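PDB 4HFQ: MutT/nudix family protein from Streptococcus pneumoniae, which is a Nudix-family UDP-X diphosphatase that hydrolyses nucleotide-linked precursors of peptidoglycan biosynthesis. Local coordinates for residues 6-11 / 136-141; 70-75 / 108-113; 122-127 / 148-153. All coordinates share one frame; numbering follows the deposited sequence.

In the fold
Contact 1 joins the N-terminal helix 3-23 to the loop between helix 133-136 and strand 143-153. Contacts 2 and 3 lie on the opposite side of the chain's centre, their centres about 10 Å apart; the centre of contact 1 is about 23 Å from that of contact 2 and about 30 Å from that of contact 3. Strands 69-78 and 143-153 are parallel neighbours in the mixed sheet, and helix 106-118 lies against both. In sequence, contact 2 is nested within contact 1 and precedes contact 3, whereas contacts 1 and 3 interleave. Contacts 2 and 3 thus build the sheet-and-helix body of the Nudix domain, and contact 1 fastens the N-terminal helices to it.

Contact 1 (6-11 / 136-141); sequences FVKYLQ and FQLQSK. With EDO (1,2-ethanediol), chain J.
Val7 and Lys8, on one face of helix 3-23, close over Leu138, and one turn further on Gln11 reaches the backbone of the same loop. This is a helix-to-loop junction between the N-terminal helical region and the Nudix fold. The Val7 and Leu138 side chains run past each other in opposite directions, with Val7 CG1 4.2 Å from Leu138 CG. A compact beta-branched residue suits this buried place close to the helix. Lys8 serves two needs: its CG lies 3.9 Å from Leu138 CD1, while the extended chain carries the ammonium group beyond the leucine. There Lys8 NZ donates to O2 of an ethanediol, 2.9 Å away, probably a solvent molecule from crystallisation.

Gln11 supplies the polar link. With its CG turned opposite the backbone N (chi1 -173°) and the chain stretched out, NE2 donates to Ser140 O at 3.2 Å. The oxygen lies in the plane of the glutamine amide, yet NE2 sits above the Ser140 carbonyl plane, 71° out of it, so it does not use a lone pair. Asn134 ND2 donates to Gln11 OE1, which helps to fix the rotation of this buried amide.

In the next shell, Ser140 OG is hydrogen-bonded to Pro61 O of the second subunit, which places the loop at the dimer interface. Lys180 NZ of the same chain is hydrogen-bonded to Leu138 O. The loop is also braced from within: Gln139 NE2 donates to Gln137 O at 3.0 Å, nearly along the C=O axis of the carbonyl.

Contact 2 (70-75 / 108-113); sequences MDVRAW and ENILKE. With SO4 (sulfate ion), chain F; SO4 (sulfate ion), chain H.
Val72 and Ile110 make the apolar centre of this contact, their side chains sliding past each other in opposite directions with Val72 CG2 3.8 Å from Ile110 CD1. Rotation of Val72 (chi1 -64°) puts CG2 in the crowded position between its backbone N and carbonyl carbon, and it is this methyl that meets the helix. Ile110 extends CG1 opposite its own backbone N, which carries CD1 onto the strand backbone: it rests 3.5 Å from Arg73 C. Ala74 completes the apolar set, its CB 3.9 Å from Ile110 CG1, and a side chain this small probably helps the helix to approach the strand closely. The two short axes approach to 8.0 Å at a crossing angle of -60°.

Helix 106-118 carries the later part of the Nudix signature sequence, Glu113 included; as in Nudix relatives, it probably presents its glutamates for metal binding, while Ile110 seats it on strand 69-78 of the central sheet. The carboxylate of Glu113 comes into van der Waals contact with the same methyl: its extended side chain crosses that of Val72 at about a right angle, leaving Glu113 OE1 3.4 Å from Val72 CG2. Asn109 OD1 accepts a bond from Glu101 N in the preceding loop.

Ionic interactions gather on the other side of the strand, where the CB atoms of Asp71 and Arg73 point away from the helix. Arg73 grips Asp71 side-on. Its NE donates to Asp71 OD2 at 2.9 Å in the guanidinium plane, and NH2 donates to OD1; both oxygens use their syn lone pairs. Lys145 is a second partner of OD2. Arg73 NH1 donates hydrogen bonds to Leu95 O and to O4 of a sulfate, 2.9 Å away, which probably comes from the crystallisation liquor.

Contact 3 (122-127 / 148-153); sequences AKVERL and FGCKLL
Phe148 meets Leu127 and Val124 on the close-packed face of two antiparallel strands. Leu127 CD1 lies over one face of the phenyl ring, toward its rim, making a CH-pi contact 4.1 Å from the centroid and 20° off the ring normal. Val124 CG1 approaches the ring obliquely, while its other methyl, CG2, touches Cys150 SG at 4.0 Å. Further along, Ala122 CB packs on Leu152 CD2. Apolar residues suit this face because helix 106-118 covers much of it, with Ile110 against both Val124 and Phe148, while Gln200 and Leu202 of the second subunit meet Leu127 and Phe148 respectively.

Between the strands run regular backbone bonds: Lys123 and Lys151 form a hydrogen-bonded pair through both N-H and C=O groups. The register then slips by one residue in a classic beta bulge, where Glu125 and Arg126 together face Gly149. Gly149 O takes a bond from Glu125 N at 2.8 Å and a weak one from Arg126 N at 3.3 Å. Gly149 N in turn donates to Arg126 O.

The face carrying Lys123, Arg126 and Lys151 is looser and more open to solvent, chiefly at the two lysines, whose chains lead away from the partner strand, as befits long side chains with charged ends. Arg126 turns its NH1 to Val193 O. Glu125, displaced by the bulge, crosses obliquely over Lys151, and its OE2 lies 3.7 Å from Lys151 CB. The ammonium group Lys151 NZ is 5.7 Å from Glu125 OE2, too far for a salt bridge, so opposite charges probably add only a weak attraction here; the pairing is carried by backbone bonds and by the apolar side chains of the covered face.

Contact 1 (6-11 / 136-141)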
loop_
_atom_site.group_PDB
_atom_site.type_symbol
_atom_site.label_atom_id
_atom_site.label_comp_id
_atom_site.label_asym_id
_atom_site.label_seq_id
_atom_site.Cartn_x
_atom_site.Cartn_y
_atom_site.Cartn_z
ATOM N N PHE A 6 13.194 11.821 -6.621
ATOM C CA PHE A 6 14.058 11.611 -5.469
ATOM C C PHE A 6 13.278 10.973 -4.319
ATOM O O PHE A 6 13.729 9.985 -3.725
ATOM C CB PHE A 6 14.734 12.913 -4.984
ATOM C CG PHE A 6 15.524 12.715 -3.720
ATOM C CD1 PHE A 6 16.759 12.076 -3.770
ATOM C CD2 PHE A 6 15.008 13.087 -2.489
ATOM C CE1 PHE A 6 17.487 11.873 -2.616
ATOM C CE2 PHE A 6 15.725 12.860 -1.320
ATOM C CZ PHE A 6 16.973 12.255 -1.392
ATOM N N VAL A 7 12.101 11.509 -4.007
ATOM C CA VAL A 7 11.308 10.968 -2.903
ATOM C C VAL A 7 10.881 9.529 -3.173
ATOM O O VAL A 7 10.993 8.691 -2.271
ATOM C CB VAL A 7 10.109 11.884 -2.572
ATOM C CG1 VAL A 7 9.142 11.211 -1.611
ATOM C CG2 VAL A 7 10.618 13.196 -1.979
ATOM N N LYS A 8 10.432 9.223 -4.385
ATOM C CA LYS A 8 10.062 7.857 -4.703
ATOM C C LYS A 8 11.263 6.902 -4.617
ATOM O O LYS A 8 11.128 5.778 -4.127
ATOM C CB LYS A 8 9.393 7.782 -6.063
ATOM C CG LYS A 8 7.990 8.400 -6.093
ATOM C CD LYS A 8 7.516 8.467 -7.544
ATOM C CE LYS A 8 6.280 9.319 -7.754
ATOM N NZ LYS A 8 5.951 9.312 -9.202
ATOM N N TYR A 9 12.437 7.328 -5.095
ATOM C CA TYR A 9 13.649 6.496 -4.984
ATOM C C TYR A 9 13.993 6.257 -3.532
ATOM O O TYR A 9 14.268 5.106 -3.160
ATOM C CB TYR A 9 14.844 7.177 -5.668
ATOM C CG TYR A 9 14.905 7.033 -7.172
ATOM C CD1 TYR A 9 14.955 5.778 -7.768
ATOM C CD2 TYR A 9 14.921 8.157 -8.000
ATOM C CE1 TYR A 9 15.014 5.630 -9.139
ATOM C CE2 TYR A 9 14.981 8.025 -9.379
ATOM C CZ TYR A 9 15.012 6.767 -9.944
ATOM O OH TYR A 9 15.059 6.580 -11.315
ATOM N N LEU A 10 13.983 7.310 -2.713
ATOM C CA LEU A 10 14.300 7.146 -1.299
ATOM C C LEU A 10 13.327 6.184 -0.608
ATOM O O LEU A 10 13.730 5.273 0.133
ATOM C CB LEU A 10 14.325 8.509 -0.597
ATOM C CG LEU A 10 14.573 8.554 0.911
ATOM C CD1 LEU A 10 15.992 8.151 1.243
ATOM C CD2 LEU A 10 14.261 9.928 1.502
ATOM N N GLN A 11 12.046 6.412 -0.850
ATOM C CA GLN A 11 10.995 5.624 -0.246
ATOM C C GLN A 11 11.204 4.136 -0.608
ATOM O O GLN A 11 11.134 3.249 0.259
ATOM C CB GLN A 11 9.686 6.195 -0.763
ATOM C CG GLN A 11 8.439 5.634 -0.151
ATOM C CD GLN A 11 7.258 5.980 -1.035
ATOM O OE1 GLN A 11 7.039 5.354 -2.069
ATOM N NE2 GLN A 11 6.502 7.024 -0.637
ATOM N N PHE A 136 -1.403 10.624 -6.177
ATOM C CA PHE A 136 -2.233 11.824 -5.979
ATOM C C PHE A 136 -1.686 12.823 -4.985
ATOM O O PHE A 136 -2.038 13.997 -5.052
ATOM C CB PHE A 136 -3.641 11.427 -5.541
ATOM C CG PHE A 136 -4.446 10.806 -6.633
ATOM C CD1 PHE A 136 -5.150 11.608 -7.540
ATOM C CD2 PHE A 136 -4.501 9.422 -6.772
ATOM C CE1 PHE A 136 -5.890 11.028 -8.557
ATOM C CE2 PHE A 136 -5.226 8.848 -7.794
ATOM C CZ PHE A 136 -5.934 9.644 -8.687
ATOM N N GLN A 137 -0.900 12.373 -4.021
ATOM C CA GLN A 137 -0.411 13.238 -2.969
ATOM C C GLN A 137 0.857 12.628 -2.378
ATOM O O GLN A 137 0.916 12.236 -1.203
ATOM C CB GLN A 137 -1.489 13.449 -1.900
ATOM C CG GLN A 137 -2.058 12.170 -1.244
ATOM C CD GLN A 137 -3.503 11.848 -1.619
ATOM O OE1 GLN A 137 -3.809 10.743 -2.069
ATOM N NE2 GLN A 137 -4.412 12.803 -1.397
ATOM N N LEU A 138 1.893 12.612 -3.211
ATOM C CA LEU A 138 3.138 11.980 -2.843
ATOM C C LEU A 138 3.652 12.498 -1.506
ATOM O O LEU A 138 3.612 13.707 -1.216
ATOM C CB LEU A 138 4.178 12.199 -3.934
ATOM C CG LEU A 138 5.555 11.559 -3.678
ATOM C CD1 LEU A 138 5.505 10.038 -3.616
ATOM C CD2 LEU A 138 6.537 12.014 -4.754
ATOM N N GLN A 139 4.124 11.579 -0.674
ATOM C CA GLN A 139 4.609 11.906 0.662
ATOM C C GLN A 139 5.570 10.803 1.122
ATOM O O GLN A 139 5.728 9.782 0.431
ATOM C CB GLN A 139 3.444 12.133 1.632
ATOM C CG GLN A 139 2.433 10.989 1.618
ATOM C CD GLN A 139 1.172 11.340 2.359
ATOM O OE1 GLN A 139 1.108 11.240 3.572
ATOM N NE2 GLN A 139 0.149 11.767 1.607
ATOM N N SER A 140 6.195 10.993 2.282
ATOM C CA SER A 140 7.283 10.093 2.693
ATOM C C SER A 140 6.825 8.636 2.742
ATOM O O SER A 140 7.573 7.739 2.302
ATOM C CB SER A 140 7.890 10.536 4.016
ATOM O OG SER A 140 6.933 10.596 5.039
ATOM N N LYS A 141 5.604 8.397 3.229
ATOM C CA LYS A 141 5.051 7.050 3.232
ATOM C C LYS A 141 4.070 6.891 2.100
ATOM O O LYS A 141 3.297 7.800 1.796
ATOM C CB LYS A 141 4.342 6.722 4.549
ATOM C CG LYS A 141 5.246 6.646 5.779
ATOM C CD LYS A 141 6.272 5.524 5.672
ATOM C CE LYS A 141 7.045 5.278 6.970
ATOM N NZ LYS A 141 8.005 6.377 7.309
HETATM C C1 EDO J . 2.199 6.479 -9.716
HETATM O O1 EDO J . 2.918 5.902 -10.815
HETATM C C2 EDO J . 3.165 6.995 -8.653
HETATM O O2 EDO J . 4.536 6.771 -9.007
#

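Contact 2 (70-75 / 108-113)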
loop_
_atom_site.group_PDB
_atom_site.type_symbol
_atom_site.label_atom_id
_atom_site.label_comp_id
_atom_site.label_asym_id
_atom_site.label_seq_id
_atom_site.Cartn_x
_atom_site.Cartn_y
_atom_site.Cartn_z
ATOM N N MET A 70 -2.150 1.612 5.479
ATOM C CA MET A 70 -3.587 1.871 5.356
ATOM C C MET A 70 -3.961 3.292 5.755
ATOM O O MET A 70 -3.547 3.790 6.808
ATOM C CB MET A 70 -4.399 0.885 6.215
ATOM C CG MET A 70 -5.907 1.158 6.240
ATOM S SD MET A 70 -6.846 -0.054 7.195
ATOM C CE MET A 70 -5.652 -1.388 7.080
ATOM N N ASP A 71 -4.732 3.939 4.888
ATOM C CA ASP A 71 -5.477 5.151 5.250
ATOM C C ASP A 71 -6.920 4.899 4.855
ATOM O O ASP A 71 -7.206 4.302 3.800
ATOM C CB ASP A 71 -4.915 6.377 4.513
ATOM C CG ASP A 71 -5.640 7.656 4.849
ATOM O OD1 ASP A 71 -5.300 8.286 5.857
ATOM O OD2 ASP A 71 -6.551 8.055 4.089
ATOM N N VAL A 72 -7.832 5.299 5.732
ATOM C CA VAL A 72 -9.283 5.154 5.461
ATOM C C VAL A 72 -9.963 6.506 5.473
ATOM O O VAL A 72 -9.598 7.384 6.260
ATOM C CB VAL A 72 -9.993 4.168 6.438
ATOM C CG1 VAL A 72 -9.433 2.763 6.265
ATOM C CG2 VAL A 72 -9.904 4.624 7.900
ATOM N N ARG A 73 -10.940 6.673 4.584
ATOM C CA ARG A 73 -11.678 7.927 4.462
ATOM C C ARG A 73 -13.143 7.622 4.251
ATOM O O ARG A 73 -13.501 6.584 3.677
ATOM C CB ARG A 73 -11.190 8.785 3.292
ATOM C CG ARG A 73 -9.743 9.247 3.394
ATOM C CD ARG A 73 -9.578 10.281 4.491
ATOM N NE ARG A 73 -8.219 10.235 5.041
ATOM C CZ ARG A 73 -7.770 11.033 6.001
ATOM N NH1 ARG A 73 -8.536 12.004 6.493
ATOM N NH2 ARG A 73 -6.539 10.888 6.458
ATOM N N ALA A 74 -13.988 8.552 4.714
ATOM C CA ALA A 74 -15.439 8.445 4.587
ATOM C C ALA A 74 -15.980 9.493 3.619
ATOM O O ALA A 74 -15.684 10.675 3.745
ATOM C CB ALA A 74 -16.097 8.629 5.946
ATOM N N TRP A 75 -16.805 9.017 2.696
ATOM C CA TRP A 75 -17.533 9.846 1.743
ATOM C C TRP A 75 -18.991 9.845 2.141
ATOM O O TRP A 75 -19.683 8.849 1.990
ATOM C CB TRP A 75 -17.335 9.274 0.358
ATOM C CG TRP A 75 -18.069 9.988 -0.732
ATOM C CD1 TRP A 75 -19.332 9.709 -1.248
ATOM C CD2 TRP A 75 -17.564 11.125 -1.502
ATOM N NE1 TRP A 75 -19.618 10.571 -2.283
ATOM C CE2 TRP A 75 -18.603 11.451 -2.478
ATOM C CE3 TRP A 75 -16.386 11.877 -1.482
ATOM C CZ2 TRP A 75 -18.456 12.497 -3.376
ATOM C CZ3 TRP A 75 -16.257 12.921 -2.398
ATOM C CH2 TRP A 75 -17.267 13.207 -3.334
ATOM N N GLU A 108 -14.416 -1.434 10.124
ATOM C CA GLU A 108 -14.453 -1.046 11.536
ATOM C C GLU A 108 -13.597 0.193 11.768
ATOM O O GLU A 108 -13.969 1.086 12.535
ATOM C CB GLU A 108 -13.991 -2.185 12.436
ATOM C CG GLU A 108 -15.007 -3.303 12.542
ATOM C CD GLU A 108 -14.425 -4.603 13.051
ATOM O OE1 GLU A 108 -13.208 -4.693 13.352
ATOM O OE2 GLU A 108 -15.226 -5.577 13.134
ATOM N N ASN A 109 -12.458 0.277 11.090
ATOM C CA ASN A 109 -11.600 1.448 11.205
ATOM C C ASN A 109 -12.298 2.722 10.752
ATOM O O ASN A 109 -12.253 3.725 11.462
ATOM C CB ASN A 109 -10.307 1.232 10.414
ATOM C CG ASN A 109 -9.171 0.737 11.282
ATOM O OD1 ASN A 109 -8.827 1.376 12.259
ATOM N ND2 ASN A 109 -8.569 -0.402 10.918
ATOM N N ILE A 110 -12.983 2.693 9.608
ATOM C CA ILE A 110 -13.620 3.928 9.153
ATOM C C ILE A 110 -14.795 4.301 10.054
ATOM O O ILE A 110 -14.987 5.476 10.331
ATOM C CB ILE A 110 -13.978 3.955 7.638
ATOM C CG1 ILE A 110 -14.305 5.391 7.193
ATOM C CG2 ILE A 110 -15.141 3.025 7.292
ATOM C CD1 ILE A 110 -13.259 6.434 7.557
ATOM N N LEU A 111 -15.552 3.316 10.534
ATOM C CA LEU A 111 -16.663 3.632 11.431
ATOM C C LEU A 111 -16.170 4.233 12.742
ATOM O O LEU A 111 -16.791 5.177 13.266
ATOM C CB LEU A 111 -17.524 2.399 11.697
ATOM C CG LEU A 111 -18.241 1.922 10.433
ATOM C CD1 LEU A 111 -19.003 0.630 10.705
ATOM C CD2 LEU A 111 -19.169 3.000 9.873
ATOM N N LYS A 112 -15.080 3.699 13.278
ATOM C CA LYS A 112 -14.488 4.214 14.508
ATOM C C LYS A 112 -14.063 5.669 14.306
ATOM O O LYS A 112 -14.394 6.548 15.125
ATOM C CB LYS A 112 -13.302 3.337 14.937
ATOM C CG LYS A 112 -12.548 3.837 16.164
ATOM C CD LYS A 112 -11.453 2.845 16.543
ATOM C CE LYS A 112 -10.759 3.213 17.844
ATOM N NZ LYS A 112 -9.810 4.325 17.619
ATOM N N GLU A 113 -13.383 5.949 13.203
ATOM C CA GLU A 113 -12.895 7.298 12.941
ATOM C C GLU A 113 -14.030 8.267 12.655
ATOM O O GLU A 113 -14.000 9.398 13.146
ATOM C CB GLU A 113 -11.799 7.291 11.881
ATOM C CG GLU A 113 -10.659 6.440 12.422
ATOM C CD GLU A 113 -9.510 6.217 11.481
ATOM O OE1 GLU A 113 -9.472 6.847 10.421
ATOM O OE2 GLU A 113 -8.631 5.398 11.825
HETATM S S SO4 F . -8.664 14.051 9.781
HETATM O O1 SO4 F . -8.284 15.286 10.514
HETATM O O2 SO4 F . -8.271 12.881 10.601
HETATM O O3 SO4 F . -10.120 14.029 9.539
HETATM O O4 SO4 F . -7.975 13.996 8.473
HETATM S S SO4 H . -8.039 2.034 20.466
HETATM O O1 SO4 H . -6.695 2.083 21.080
HETATM O O2 SO4 H . -8.666 3.381 20.551
HETATM O O3 SO4 H . -7.887 1.644 19.049
HETATM O O4 SO4 H . -8.884 1.071 21.193
#

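Contact 3 (122-127 / 148-153)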
loop_
_atom_site.group_PDB
_atom_site.type_symbol
_atom_site.label_atom_id
_atom_site.label_comp_id
_atom_site.label_asym_id
_atom_site.label_seq_id
_atom_site.Cartn_x
_atom_site.Cartn_y
_atom_site.Cartn_z
ATOM N N ALA A 122 -22.464 5.439 12.093
ATOM C CA ALA A 122 -22.582 5.419 10.644
ATOM C C ALA A 122 -22.714 4.003 10.112
ATOM O O ALA A 122 -22.566 3.040 10.857
ATOM C CB ALA A 122 -21.362 6.091 10.004
ATOM N N LYS A 123 -22.997 3.907 8.816
ATOM C CA LYS A 123 -23.091 2.663 8.074
ATOM C C LYS A 123 -22.118 2.798 6.905
ATOM O O LYS A 123 -22.041 3.870 6.306
ATOM C CB LYS A 123 -24.520 2.497 7.542
ATOM C CG LYS A 123 -24.700 1.443 6.465
ATOM C CD LYS A 123 -26.127 1.433 5.936
ATOM C CE LYS A 123 -26.211 0.704 4.603
ATOM N NZ LYS A 123 -25.574 -0.641 4.641
ATOM N N VAL A 124 -21.370 1.733 6.609
ATOM C CA VAL A 124 -20.597 1.644 5.360
ATOM C C VAL A 124 -21.498 1.063 4.290
ATOM O O VAL A 124 -22.019 -0.044 4.436
ATOM C CB VAL A 124 -19.329 0.770 5.502
ATOM C CG1 VAL A 124 -18.662 0.567 4.140
ATOM C CG2 VAL A 124 -18.385 1.394 6.521
ATOM N N GLU A 125 -21.660 1.815 3.206
ATOM C CA GLU A 125 -22.489 1.392 2.085
ATOM C C GLU A 125 -21.706 0.693 0.972
ATOM O O GLU A 125 -22.188 -0.280 0.404
ATOM C CB GLU A 125 -23.277 2.584 1.528
ATOM C CG GLU A 125 -24.195 3.221 2.570
ATOM C CD GLU A 125 -24.907 4.475 2.077
ATOM O OE1 GLU A 125 -24.230 5.424 1.617
ATOM O OE2 GLU A 125 -26.160 4.535 2.193
ATOM N N ARG A 126 -20.513 1.196 0.646
ATOM C CA ARG A 126 -19.692 0.578 -0.405
ATOM C C ARG A 126 -18.297 1.166 -0.357
ATOM O O ARG A 126 -18.065 2.190 0.281
ATOM C CB ARG A 126 -20.316 0.778 -1.799
ATOM C CG ARG A 126 -20.380 2.234 -2.235
ATOM C CD ARG A 126 -21.032 2.417 -3.606
ATOM N NE ARG A 126 -20.156 1.973 -4.690
ATOM C CZ ARG A 126 -20.112 2.529 -5.903
ATOM N NH1 ARG A 126 -20.865 3.584 -6.191
ATOM N NH2 ARG A 126 -19.290 2.037 -6.814
ATOM N N LEU A 127 -17.371 0.504 -1.036
ATOM C CA LEU A 127 -16.042 1.055 -1.253
ATOM C C LEU A 127 -16.066 1.796 -2.589
ATOM O O LEU A 127 -16.409 1.196 -3.622
ATOM C CB LEU A 127 -14.999 -0.066 -1.267
ATOM C CG LEU A 127 -13.542 0.308 -1.564
ATOM C CD1 LEU A 127 -13.004 1.249 -0.503
ATOM C CD2 LEU A 127 -12.716 -0.969 -1.623
ATOM N N PHE A 148 -14.584 4.961 1.568
ATOM C CA PHE A 148 -15.843 4.258 1.724
ATOM C C PHE A 148 -17.007 5.227 1.644
ATOM O O PHE A 148 -17.002 6.268 2.300
ATOM C CB PHE A 148 -15.904 3.579 3.093
ATOM C CG PHE A 148 -14.894 2.474 3.277
ATOM C CD1 PHE A 148 -15.163 1.189 2.821
ATOM C CD2 PHE A 148 -13.692 2.722 3.931
ATOM C CE1 PHE A 148 -14.240 0.158 3.011
ATOM C CE2 PHE A 148 -12.774 1.696 4.136
ATOM C CZ PHE A 148 -13.050 0.424 3.671
ATOM N N GLY A 149 -18.004 4.892 0.833
ATOM C CA GLY A 149 -19.274 5.633 0.884
ATOM C C GLY A 149 -20.031 5.229 2.132
ATOM O O GLY A 149 -20.273 4.028 2.335
ATOM N N CYS A 150 -20.378 6.213 2.967
ATOM C CA CYS A 150 -21.012 5.965 4.269
ATOM C C CYS A 150 -22.222 6.853 4.482
ATOM O O CYS A 150 -22.327 7.926 3.905
ATOM C CB CYS A 150 -20.039 6.186 5.437
ATOM S SG CYS A 150 -18.509 5.251 5.362
ATOM N N LYS A 151 -23.127 6.370 5.325
ATOM C CA LYS A 151 -24.305 7.132 5.723
ATOM C C LYS A 151 -24.254 7.348 7.230
ATOM O O LYS A 151 -23.968 6.411 7.981
ATOM C CB LYS A 151 -25.559 6.361 5.317
ATOM C CG LYS A 151 -26.867 6.950 5.836
ATOM C CD LYS A 151 -28.055 6.104 5.414
ATOM C CE LYS A 151 -29.329 6.635 6.059
ATOM N NZ LYS A 151 -30.575 6.071 5.465
ATOM N N LEU A 152 -24.503 8.582 7.678
ATOM C CA LEU A 152 -24.519 8.898 9.108
ATOM C C LEU A 152 -25.847 8.476 9.728
ATOM O O LEU A 152 -26.884 8.534 9.067
ATOM C CB LEU A 152 -24.237 10.387 9.363
ATOM C CG LEU A 152 -22.871 10.900 8.886
ATOM C CD1 LEU A 152 -22.677 12.365 9.256
ATOM C CD2 LEU A 152 -21.738 10.065 9.459
ATOM N N LEU A 153 -25.778 7.990 10.964
ATOM C CA LEU A 153 -26.958 7.557 11.722
ATOM C C LEU A 153 -27.170 8.506 12.916
ATOM O O LEU A 153 -27.192 9.718 12.728
ATOM C CB LEU A 153 -26.833 6.072 12.121
ATOM C CG LEU A 153 -26.475 5.069 11.012
ATOM C CD1 LEU A 153 -26.095 3.701 11.568
ATOM C CD2 LEU A 153 -27.589 4.945 9.976
#